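Local coordinates for uncharacterized protein (Streptococcus mutans, PDB 3L7Y) that is uncharacterised but is probably a magnesium-dependent phosphatase of the haloacid dehalogenase-like family, with a magnesium ion bound at the C-terminal end of its central parallel strands, at residues Val37-Asp43 and His246-Asp252; Met44-Leu49 and Leu85-Phe89; Phe74-Asn80 and Leu96-Asn102. One frame throughout, in Å; residues are numbered along the deposited sequence.

Contact 1 (Val37-Asp43 and His246-Asp252). With MG (magnesium ion), chain B.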
loop_
_atom_site.group_PDB
_atom_site.type_symbol
_atom_site.label_atom_id
_atom_site.label_comp_id
_atom_site.label_asym_id
_atom_site.label_seq_id
_atom_site.Cartn_x
_atom_site.Cartn_y
_atom_site.Cartn_z
ATOM N N VAL A 37 14.552 -13.490 -12.182
ATOM C CA VAL A 37 13.574 -13.004 -11.208
ATOM C C VAL A 37 13.117 -14.115 -10.260
ATOM O O VAL A 37 12.698 -15.181 -10.715
ATOM C CB VAL A 37 12.344 -12.393 -11.927
ATOM C CG1 VAL A 37 11.278 -11.979 -10.922
ATOM C CG2 VAL A 37 12.766 -11.198 -12.771
ATOM N N LYS A 38 13.196 -13.856 -8.950
ATOM C CA LYS A 38 12.768 -14.815 -7.925
ATOM C C LYS A 38 11.589 -14.320 -7.077
ATOM O O LYS A 38 10.869 -15.108 -6.465
ATOM C CB LYS A 38 13.953 -15.215 -7.047
ATOM C CG LYS A 38 15.033 -15.937 -7.856
ATOM C CD LYS A 38 16.232 -16.370 -7.032
ATOM C CE LYS A 38 17.347 -16.879 -7.956
ATOM N NZ LYS A 38 18.430 -17.578 -7.210
ATOM N N VAL A 39 11.397 -13.011 -7.031
ATOM C CA VAL A 39 10.204 -12.459 -6.404
ATOM C C VAL A 39 9.622 -11.368 -7.282
ATOM O O VAL A 39 10.358 -10.581 -7.889
ATOM C CB VAL A 39 10.423 -12.043 -4.909
ATOM C CG1 VAL A 39 11.892 -12.065 -4.529
ATOM C CG2 VAL A 39 9.733 -10.718 -4.576
ATOM N N ILE A 40 8.299 -11.390 -7.411
ATOM C CA ILE A 40 7.567 -10.411 -8.194
ATOM C C ILE A 40 6.612 -9.707 -7.237
ATOM O O ILE A 40 5.799 -10.353 -6.577
ATOM C CB ILE A 40 6.747 -11.081 -9.300
ATOM C CG1 ILE A 40 7.654 -11.850 -10.273
ATOM C CG2 ILE A 40 5.889 -10.046 -10.052
ATOM C CD1 ILE A 40 6.890 -12.551 -11.372
ATOM N N ALA A 41 6.711 -8.388 -7.162
ATOM C CA ALA A 41 5.918 -7.613 -6.216
ATOM C C ALA A 41 5.122 -6.586 -6.970
ATOM O O ALA A 41 5.657 -5.880 -7.809
ATOM C CB ALA A 41 6.837 -6.921 -5.194
ATOM N N THR A 42 3.836 -6.488 -6.685
ATOM C CA THR A 42 3.048 -5.487 -7.378
ATOM C C THR A 42 2.154 -4.652 -6.484
ATOM O O THR A 42 1.483 -5.157 -5.571
ATOM C CB THR A 42 2.165 -6.114 -8.453
ATOM O OG1 THR A 42 1.547 -5.075 -9.217
ATOM C CG2 THR A 42 1.085 -6.969 -7.810
ATOM N N ASP A 43 2.128 -3.361 -6.776
ATOM C CA ASP A 43 1.095 -2.501 -6.234
ATOM C C ASP A 43 -0.267 -2.973 -6.769
ATOM O O ASP A 43 -0.320 -3.689 -7.777
ATOM C CB ASP A 43 1.368 -1.071 -6.655
ATOM C CG ASP A 43 0.328 -0.124 -6.153
ATOM O OD1 ASP A 43 -0.203 -0.368 -5.046
ATOM O OD2 ASP A 43 0.034 0.846 -6.873
ATOM N N HIS A 246 17.138 -9.896 -7.889
ATOM C CA HIS A 246 16.124 -10.881 -8.260
ATOM C C HIS A 246 14.716 -10.314 -8.128
ATOM O O HIS A 246 13.723 -11.021 -8.330
ATOM C CB HIS A 246 16.223 -12.112 -7.354
ATOM C CG HIS A 246 17.628 -12.528 -7.051
ATOM N ND1 HIS A 246 18.186 -12.410 -5.795
ATOM C CD2 HIS A 246 18.590 -13.059 -7.842
ATOM C CE1 HIS A 246 19.428 -12.858 -5.824
ATOM N NE2 HIS A 246 19.697 -13.257 -7.054
ATOM N N LEU A 247 14.625 -9.050 -7.750
ATOM C CA LEU A 247 13.320 -8.433 -7.530
ATOM C C LEU A 247 12.762 -7.766 -8.791
ATOM O O LEU A 247 13.432 -6.953 -9.429
ATOM C CB LEU A 247 13.382 -7.445 -6.353
ATOM C CG LEU A 247 12.059 -6.764 -5.996
ATOM C CD1 LEU A 247 10.986 -7.802 -5.656
ATOM C CD2 LEU A 247 12.240 -5.809 -4.831
ATOM N N MET A 248 11.551 -8.155 -9.166
ATOM C CA MET A 248 10.780 -7.422 -10.155
ATOM C C MET A 248 9.595 -6.797 -9.420
ATOM O O MET A 248 8.949 -7.472 -8.621
ATOM C CB MET A 248 10.292 -8.365 -11.260
ATOM C CG MET A 248 9.261 -7.759 -12.209
ATOM S SD MET A 248 8.557 -8.996 -13.339
ATOM C CE MET A 248 9.913 -9.143 -14.503
ATOM N N ALA A 249 9.316 -5.523 -9.685
ATOM C CA ALA A 249 8.295 -4.784 -8.946
ATOM C C ALA A 249 7.567 -3.768 -9.820
ATOM O O ALA A 249 8.184 -3.134 -10.679
ATOM C CB ALA A 249 8.922 -4.086 -7.751
ATOM N N PHE A 250 6.261 -3.619 -9.588
ATOM C CA PHE A 250 5.400 -2.706 -10.345
ATOM C C PHE A 250 4.733 -1.674 -9.436
ATOM O O PHE A 250 4.281 -2.021 -8.368
ATOM C CB PHE A 250 4.282 -3.492 -11.041
ATOM C CG PHE A 250 4.779 -4.557 -11.983
ATOM C CD1 PHE A 250 5.099 -5.816 -11.507
ATOM C CD2 PHE A 250 4.915 -4.288 -13.339
ATOM C CE1 PHE A 250 5.552 -6.805 -12.353
ATOM C CE2 PHE A 250 5.368 -5.272 -14.213
ATOM C CZ PHE A 250 5.695 -6.532 -13.720
ATOM N N GLY A 251 4.639 -0.421 -9.875
ATOM C CA GLY A 251 3.976 0.606 -9.088
ATOM C C GLY A 251 3.490 1.746 -9.964
ATOM O O GLY A 251 3.872 1.842 -11.142
ATOM N N ASP A 252 2.636 2.599 -9.400
ATOM C CA ASP A 252 2.153 3.777 -10.104
ATOM C C ASP A 252 2.079 4.989 -9.184
ATOM O O ASP A 252 1.629 6.047 -9.611
ATOM C CB ASP A 252 0.775 3.540 -10.734
ATOM C CG ASP A 252 -0.366 3.702 -9.732
ATOM O OD1 ASP A 252 -1.450 4.190 -10.116
ATOM O OD2 ASP A 252 -0.179 3.336 -8.557
HETATM MG MG MG B . -1.402 2.804 -6.621
HETATM O O HOH W 1 -2.531 1.946 -4.478
HETATM O O HOH W 2 -2.683 4.606 -7.740
HETATM O O HOH W 3 -1.801 4.886 -5.311
HETATM O O HOH W 4 0.542 3.148 -5.151
#
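Asp43 and Asp252 reach the same magnesium ion by different torsions: CG of Asp43 is anti to the backbone N (chi1 179°), continuing the line of its strand, whereas CG of Asp252 sits between its backbone N and carbonyl carbon (chi1 81°), which folds the carboxylate back toward Asp43. Each gives OD2 to the ion, Asp43 OD2 at 2.4 Å from the magnesium. As adjacent ligands of one ion, Asp43 OD2 and Asp252 OD2 come to 3.0 Å of each other. Four waters and the carbonyl of Asp45 complete the site.

Behind it, strands 39-42 and 247-251 run parallel at the heart of the sheet. Their bonds alternate, Met248 N to Val39 O, Ala41 N to Met248 O at 2.8 Å, Phe250 N to Ala41 O, and the last, Asp43 N to Phe250 O at 3.0 Å, fixes the backbone that carries the first carboxylate. On one side of the sheet Ile40 lies alongside Phe250, its CG2 in the ring plane at the edge, 4.0 Å from CE1 of Phe250. Val39 and Ala41 face the other way with Leu247, whose CD1 presses on CG2 of Val39 at a tight 3.4 Å. At the far end CD of the extended Lys38 chain lies over one face of the His246 ring, toward its rim.

OD2 of Asp43 is held by the magnesium and by a hydrogen bond with OG1 of Thr47, and OD1 by a salt bridge to Lys229; together these would fix the rotation of the carboxylate.

Contact 2 (Met44-Leu49 and Leu85-Phe89). With MG (magnesium ion), chain B.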
loop_
_atom_site.group_PDB
_atom_site.type_symbol
_atom_site.label_atom_id
_atom_site.label_comp_id
_atom_site.label_asym_id
_atom_site.label_seq_id
_atom_site.Cartn_x
_atom_site.Cartn_y
_atom_site.Cartn_z
ATOM N N MET A 44 -1.359 -2.579 -6.105
ATOM C CA MET A 44 -2.705 -2.998 -6.513
ATOM C C MET A 44 -3.492 -1.935 -7.287
ATOM O O MET A 44 -3.575 -1.979 -8.520
ATOM C CB MET A 44 -3.506 -3.480 -5.296
ATOM C CG MET A 44 -3.053 -4.829 -4.788
ATOM S SD MET A 44 -3.412 -6.117 -5.991
ATOM C CE MET A 44 -5.195 -6.233 -5.812
ATOM N N ASP A 45 -4.069 -0.983 -6.554
ATOM C CA ASP A 45 -4.808 0.124 -7.154
ATOM C C ASP A 45 -3.934 0.905 -8.135
ATOM O O ASP A 45 -2.888 1.396 -7.749
ATOM C CB ASP A 45 -5.302 1.079 -6.061
ATOM C CG ASP A 45 -6.232 0.394 -5.057
ATOM O OD1 ASP A 45 -7.167 -0.318 -5.482
ATOM O OD2 ASP A 45 -6.018 0.557 -3.841
ATOM N N GLY A 46 -4.370 1.019 -9.389
ATOM C CA GLY A 46 -3.659 1.805 -10.392
ATOM C C GLY A 46 -2.543 1.049 -11.091
ATOM O O GLY A 46 -1.891 1.584 -11.984
ATOM N N THR A 47 -2.331 -0.198 -10.678
ATOM C CA THR A 47 -1.225 -1.011 -11.150
ATOM C C THR A 47 -1.725 -2.407 -11.547
ATOM O O THR A 47 -2.065 -2.623 -12.709
ATOM C CB THR A 47 -0.104 -1.109 -10.089
ATOM O OG1 THR A 47 0.332 0.210 -9.730
ATOM C CG2 THR A 47 1.094 -1.895 -10.641
ATOM N N PHE A 48 -1.777 -3.342 -10.598
ATOM C CA PHE A 48 -2.337 -4.673 -10.868
ATOM C C PHE A 48 -3.805 -4.523 -11.243
ATOM O O PHE A 48 -4.284 -5.164 -12.179
ATOM C CB PHE A 48 -2.182 -5.589 -9.644
ATOM C CG PHE A 48 -2.601 -7.034 -9.876
ATOM C CD1 PHE A 48 -1.726 -7.948 -10.454
ATOM C CD2 PHE A 48 -3.847 -7.488 -9.456
ATOM C CE1 PHE A 48 -2.101 -9.291 -10.645
ATOM C CE2 PHE A 48 -4.234 -8.825 -9.629
ATOM C CZ PHE A 48 -3.354 -9.731 -10.239
ATOM N N LEU A 49 -4.517 -3.665 -10.514
ATOM C CA LEU A 49 -5.942 -3.454 -10.759
ATOM C C LEU A 49 -6.172 -2.440 -11.868
ATOM O O LEU A 49 -5.454 -1.437 -11.974
ATOM C CB LEU A 49 -6.646 -2.999 -9.479
ATOM C CG LEU A 49 -6.575 -3.996 -8.319
ATOM C CD1 LEU A 49 -7.249 -3.427 -7.071
ATOM C CD2 LEU A 49 -7.200 -5.345 -8.742
ATOM N N LEU A 85 -7.065 -6.774 0.895
ATOM C CA LEU A 85 -6.275 -7.308 -0.218
ATOM C C LEU A 85 -6.584 -8.765 -0.536
ATOM O O LEU A 85 -6.489 -9.188 -1.691
ATOM C CB LEU A 85 -4.780 -7.157 0.043
ATOM C CG LEU A 85 -4.282 -5.718 0.088
ATOM C CD1 LEU A 85 -2.924 -5.662 0.746
ATOM C CD2 LEU A 85 -4.251 -5.133 -1.312
ATOM N N ARG A 86 -6.942 -9.547 0.478
ATOM C CA ARG A 86 -7.111 -10.974 0.244
ATOM C C ARG A 86 -8.370 -11.213 -0.578
ATOM O O ARG A 86 -8.456 -12.196 -1.315
ATOM C CB ARG A 86 -7.188 -11.752 1.558
ATOM C CG ARG A 86 -8.425 -11.427 2.353
ATOM C CD ARG A 86 -8.993 -12.652 3.026
ATOM N NE ARG A 86 -8.255 -13.049 4.216
ATOM C CZ ARG A 86 -8.484 -12.565 5.435
ATOM N NH1 ARG A 86 -9.420 -11.643 5.626
ATOM N NH2 ARG A 86 -7.770 -13.000 6.465
ATOM N N GLU A 87 -9.343 -10.313 -0.454
ATOM C CA GLU A 87 -10.627 -10.475 -1.143
ATOM C C GLU A 87 -10.431 -10.505 -2.659
ATOM O O GLU A 87 -11.262 -11.049 -3.391
ATOM C CB GLU A 87 -11.585 -9.334 -0.791
ATOM C CG GLU A 87 -12.206 -9.403 0.595
ATOM C CD GLU A 87 -13.185 -8.264 0.831
ATOM O OE1 GLU A 87 -14.198 -8.480 1.511
ATOM O OE2 GLU A 87 -12.948 -7.153 0.319
ATOM N N HIS A 88 -9.339 -9.908 -3.133
ATOM C CA HIS A 88 -9.061 -9.865 -4.569
ATOM C C HIS A 88 -8.586 -11.230 -5.084
ATOM O O HIS A 88 -8.600 -11.496 -6.283
ATOM C CB HIS A 88 -7.997 -8.799 -4.888
ATOM C CG HIS A 88 -8.463 -7.387 -4.701
ATOM N ND1 HIS A 88 -9.287 -6.749 -5.602
ATOM C CD2 HIS A 88 -8.190 -6.479 -3.734
ATOM C CE1 HIS A 88 -9.516 -5.516 -5.192
ATOM N NE2 HIS A 88 -8.863 -5.327 -4.059
ATOM N N PHE A 89 -8.156 -12.087 -4.166
ATOM C CA PHE A 89 -7.617 -13.397 -4.508
ATOM C C PHE A 89 -8.362 -14.502 -3.737
ATOM O O PHE A 89 -7.758 -15.284 -2.995
ATOM C CB PHE A 89 -6.117 -13.412 -4.210
ATOM C CG PHE A 89 -5.359 -12.297 -4.895
ATOM C CD1 PHE A 89 -5.058 -11.121 -4.227
ATOM C CD2 PHE A 89 -4.963 -12.424 -6.213
ATOM C CE1 PHE A 89 -4.361 -10.097 -4.863
ATOM C CE2 PHE A 89 -4.281 -11.403 -6.850
ATOM C CZ PHE A 89 -3.978 -10.236 -6.175
HETATM MG MG MG B . -1.402 2.804 -6.621
HETATM O O HOH W 3 -1.801 4.886 -5.311
HETATM O O HOH W 4 0.542 3.148 -5.151
HETATM O O HOH W 1 -2.531 1.946 -4.478
HETATM O O HOH W 2 -2.683 4.606 -7.740
#
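One face of the His88 imidazole is covered by the methyl of Met44, whose CE lies 3.9 Å from the ring centroid and 23° off its normal, a CH-pi contact displaced toward the rim at CG. The edge of the same ring has the carbonyl O of Leu85 in its plane, while CD1 of Leu49 comes to CE1 of His88 obliquely at 3.6 Å. Phe89 receives Met44 differently. The sulfur is at the ring edge, SD of Met44 being 5.3 Å from the Phe89 centroid, which makes a Met-aromatic contact. Phe48 and Phe89 arrive from opposite directions with planes at 47°, neither stacked nor edge-to-face, and touch through CE2 of Phe48 and CZ of Phe89 at 3.7 Å.

Met44 can serve both rings because its chain bends at chi2 (-67°) and again at chi3; the bends bring SD to the edge of Phe89 and set CE between the two rings, while CG of Met44 stays against CD2 of Leu85, 3.7 Å away.

Helix 44-48 is the short helical turn after the first strand of the haloacid dehalogenase-like core, and it carries a magnesium ligand. The carbonyl O of Asp45 binds the ion at 2.3 Å, alongside Asp43, Asp252 and four waters. The turn is pinned from within: Met44 O accepts from both Thr47 N and Leu49 N, which reach it from opposite faces of its plane, the second closing a wider, pi-type turn.

Across the contact, Arg86 to Phe89 form a type I turn that delivers His88 and Phe89 to the same apolar patch. Val76 of strand 73-77 supports Met44, Leu85 and Phe89 from the sheet, and Phe60 meets both Phe48 and Phe89.

Contact 3 (Phe74-Asn80 and Leu96-Asn102)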
loop_
_atom_site.group_PDB
_atom_site.type_symbol
_atom_site.label_atom_id
_atom_site.label_comp_id
_atom_site.label_asym_id
_atom_site.label_seq_id
_atom_site.Cartn_x
_atom_site.Cartn_y
_atom_site.Cartn_z
ATOM N N PHE A 74 5.261 -14.500 -5.367
ATOM C CA PHE A 74 4.406 -13.396 -5.787
ATOM C C PHE A 74 3.909 -12.607 -4.586
ATOM O O PHE A 74 3.307 -13.167 -3.667
ATOM C CB PHE A 74 3.227 -13.872 -6.651
ATOM C CG PHE A 74 2.443 -12.742 -7.276
ATOM C CD1 PHE A 74 2.807 -12.219 -8.511
ATOM C CD2 PHE A 74 1.351 -12.185 -6.612
ATOM C CE1 PHE A 74 2.088 -11.168 -9.072
ATOM C CE2 PHE A 74 0.625 -11.136 -7.172
ATOM C CZ PHE A 74 0.998 -10.623 -8.399
ATOM N N VAL A 75 4.174 -11.307 -4.610
ATOM C CA VAL A 75 3.904 -10.429 -3.475
ATOM C C VAL A 75 2.947 -9.305 -3.858
ATOM O O VAL A 75 3.194 -8.556 -4.799
ATOM C CB VAL A 75 5.222 -9.817 -2.936
ATOM C CG1 VAL A 75 4.955 -8.855 -1.791
ATOM C CG2 VAL A 75 6.206 -10.918 -2.520
ATOM N N VAL A 76 1.842 -9.202 -3.131
ATOM C CA VAL A 76 0.930 -8.086 -3.269
ATOM C C VAL A 76 1.367 -6.988 -2.284
ATOM O O VAL A 76 1.417 -7.228 -1.085
ATOM C CB VAL A 76 -0.511 -8.556 -2.970
ATOM C CG1 VAL A 76 -1.481 -7.398 -2.965
ATOM C CG2 VAL A 76 -0.933 -9.618 -3.979
ATOM N N ALA A 77 1.723 -5.804 -2.790
ATOM C CA ALA A 77 2.270 -4.733 -1.946
ATOM C C ALA A 77 1.440 -3.455 -2.048
ATOM O O ALA A 77 1.521 -2.735 -3.041
ATOM C CB ALA A 77 3.735 -4.456 -2.304
ATOM N N SER A 78 0.652 -3.166 -1.013
ATOM C CA SER A 78 -0.351 -2.114 -1.115
ATOM C C SER A 78 -0.484 -1.307 0.186
ATOM O O SER A 78 -0.152 -1.788 1.269
ATOM C CB SER A 78 -1.701 -2.740 -1.513
ATOM O OG SER A 78 -2.763 -1.793 -1.523
ATOM N N SER A 79 -0.982 -0.083 0.081
ATOM C CA SER A 79 -1.327 0.664 1.279
ATOM C C SER A 79 -2.569 0.086 1.974
ATOM O O SER A 79 -2.742 0.267 3.179
ATOM C CB SER A 79 -1.559 2.130 0.949
ATOM O OG SER A 79 -2.773 2.300 0.252
ATOM N N ASN A 80 -3.425 -0.615 1.227
ATOM C CA ASN A 80 -4.679 -1.134 1.799
ATOM C C ASN A 80 -4.438 -2.190 2.867
ATOM O O ASN A 80 -3.358 -2.802 2.916
ATOM C CB ASN A 80 -5.586 -1.722 0.704
ATOM C CG ASN A 80 -5.862 -0.733 -0.417
ATOM O OD1 ASN A 80 -5.819 0.482 -0.220
ATOM N ND2 ASN A 80 -6.135 -1.250 -1.597
ATOM N N LEU A 96 -0.148 -16.690 -1.555
ATOM C CA LEU A 96 0.591 -15.475 -1.882
ATOM C C LEU A 96 1.156 -14.817 -0.631
ATOM O O LEU A 96 0.822 -15.200 0.477
ATOM C CB LEU A 96 -0.297 -14.484 -2.646
ATOM C CG LEU A 96 -1.220 -15.001 -3.748
ATOM C CD1 LEU A 96 -2.163 -13.894 -4.158
ATOM C CD2 LEU A 96 -0.430 -15.531 -4.965
ATOM N N THR A 97 2.030 -13.838 -0.822
ATOM C CA THR A 97 2.483 -13.010 0.281
ATOM C C THR A 97 1.885 -11.626 0.106
ATOM O O THR A 97 1.824 -11.103 -1.009
ATOM C CB THR A 97 4.008 -12.898 0.322
ATOM O OG1 THR A 97 4.574 -14.189 0.553
ATOM C CG2 THR A 97 4.449 -11.923 1.439
ATOM N N PHE A 98 1.447 -11.038 1.212
ATOM C CA PHE A 98 0.789 -9.743 1.191
ATOM C C PHE A 98 1.554 -8.744 2.039
ATOM O O PHE A 98 1.892 -9.027 3.189
ATOM C CB PHE A 98 -0.620 -9.873 1.777
ATOM C CG PHE A 98 -1.601 -10.585 0.885
ATOM C CD1 PHE A 98 -2.367 -9.879 -0.016
ATOM C CD2 PHE A 98 -1.782 -11.946 0.978
ATOM C CE1 PHE A 98 -3.289 -10.516 -0.822
ATOM C CE2 PHE A 98 -2.699 -12.591 0.174
ATOM C CZ PHE A 98 -3.456 -11.871 -0.728
ATOM N N VAL A 99 1.831 -7.579 1.472
ATOM C CA VAL A 99 2.344 -6.453 2.249
ATOM C C VAL A 99 1.234 -5.411 2.268
ATOM O O VAL A 99 0.917 -4.817 1.222
ATOM C CB VAL A 99 3.628 -5.853 1.610
ATOM C CG1 VAL A 99 4.097 -4.603 2.384
ATOM C CG2 VAL A 99 4.732 -6.899 1.564
ATOM N N GLY A 100 0.610 -5.218 3.434
ATOM C CA GLY A 100 -0.437 -4.220 3.568
ATOM C C GLY A 100 -0.001 -3.031 4.408
ATOM O O GLY A 100 1.040 -3.082 5.049
ATOM N N GLU A 101 -0.808 -1.971 4.425
ATOM C CA GLU A 101 -0.525 -0.782 5.241
ATOM C C GLU A 101 0.775 -0.088 4.809
ATOM O O GLU A 101 1.373 0.680 5.572
ATOM C CB GLU A 101 -0.480 -1.133 6.731
ATOM C CG GLU A 101 -1.588 -2.076 7.218
ATOM C CD GLU A 101 -2.972 -1.450 7.265
ATOM O OE1 GLU A 101 -3.086 -0.215 7.181
ATOM O OE2 GLU A 101 -3.957 -2.208 7.391
ATOM N N ASN A 102 1.168 -0.331 3.560
ATOM C CA ASN A 102 2.446 0.130 2.992
ATOM C C ASN A 102 3.652 -0.616 3.513
ATOM O O ASN A 102 4.772 -0.403 3.027
ATOM C CB ASN A 102 2.665 1.638 3.167
ATOM C CG ASN A 102 1.602 2.467 2.479
ATOM O OD1 ASN A 102 1.474 2.451 1.258
ATOM N ND2 ASN A 102 0.823 3.191 3.266
#
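Val76 lies alongside Phe98 and points the same way; CB of Val76 is 3.7 Å from CD1 of Phe98, at an oblique approach to the ring, and both branches of the valine also touch that side of the phenylalanine. On the other side of the sheet CG1 of Val75 crosses to CG2 of Val99 at 3.9 Å, and Ala77 sits beside Val99, CB to CB. With CG1 anti to the backbone N (chi1 178°), Val75 directs this branch along the strand to Val99, while CG2 turns to CB of Thr97.

These side chains are set in register by parallel pairing of strands 73-77 and 97-100. Thr97 N bonds to Phe74 O, Val76 N to Thr97 O, Val99 N to Val76 O at 2.6 Å and Ser78 N to Val99 O, in nearly straight alternation.

Past the strand ends the two loops stay joined. Ser78 O takes Asn102 N at 3.0 Å, and Asn80 O takes Glu101 N at 3.1 Å from above its carbonyl plane, 53° out of it. Ser78 OG in turn accepts from Asn80 N at 3.1 Å, an ST turn that shapes the bend. CB of Ser79 packs on the amide of Asn102, with OD1 of Asn102 at 3.1 Å.

A further shell holds the polar ends: Glu101 pairs with Lys184, and Asn102 reaches Asp221 and Asn255. Helix 229-239 covers Thr97 and Val99.

The strands belong to a beta-alpha-beta unit through helix 82-86. The loop carbonyls of Ser78 and Asn80 are taken up by backbone N-H groups across the contact; this probably helps to place the Asn80 amide, whose ND2 bonds to and steadies OD2 of Asp45, the residue whose carbonyl O binds the magnesium ion.

How the contacts relate
From the N terminus, strand 39-42 comes first, and contact 1 joins it to 247-251, closing a loop of some two hundred residues within which contacts 2 and 3 are both nested. Helix 44-48 follows directly, and contact 2 ties it to helix 82-86 and the turn that follows it. Strand 73-77 lies between those segments and pairs with 97-100 beyond them, so contacts 2 and 3 cross along the chain. Strands 39-42 and 73-77 are neighbours, which puts contacts 1 and 3 in one continuous sheet, with contact 2 packed on its surface through Val76. Contacts 1 and 2 share the magnesium ion and its waters, and contact 3 reaches that site through Asn80 and Asp45.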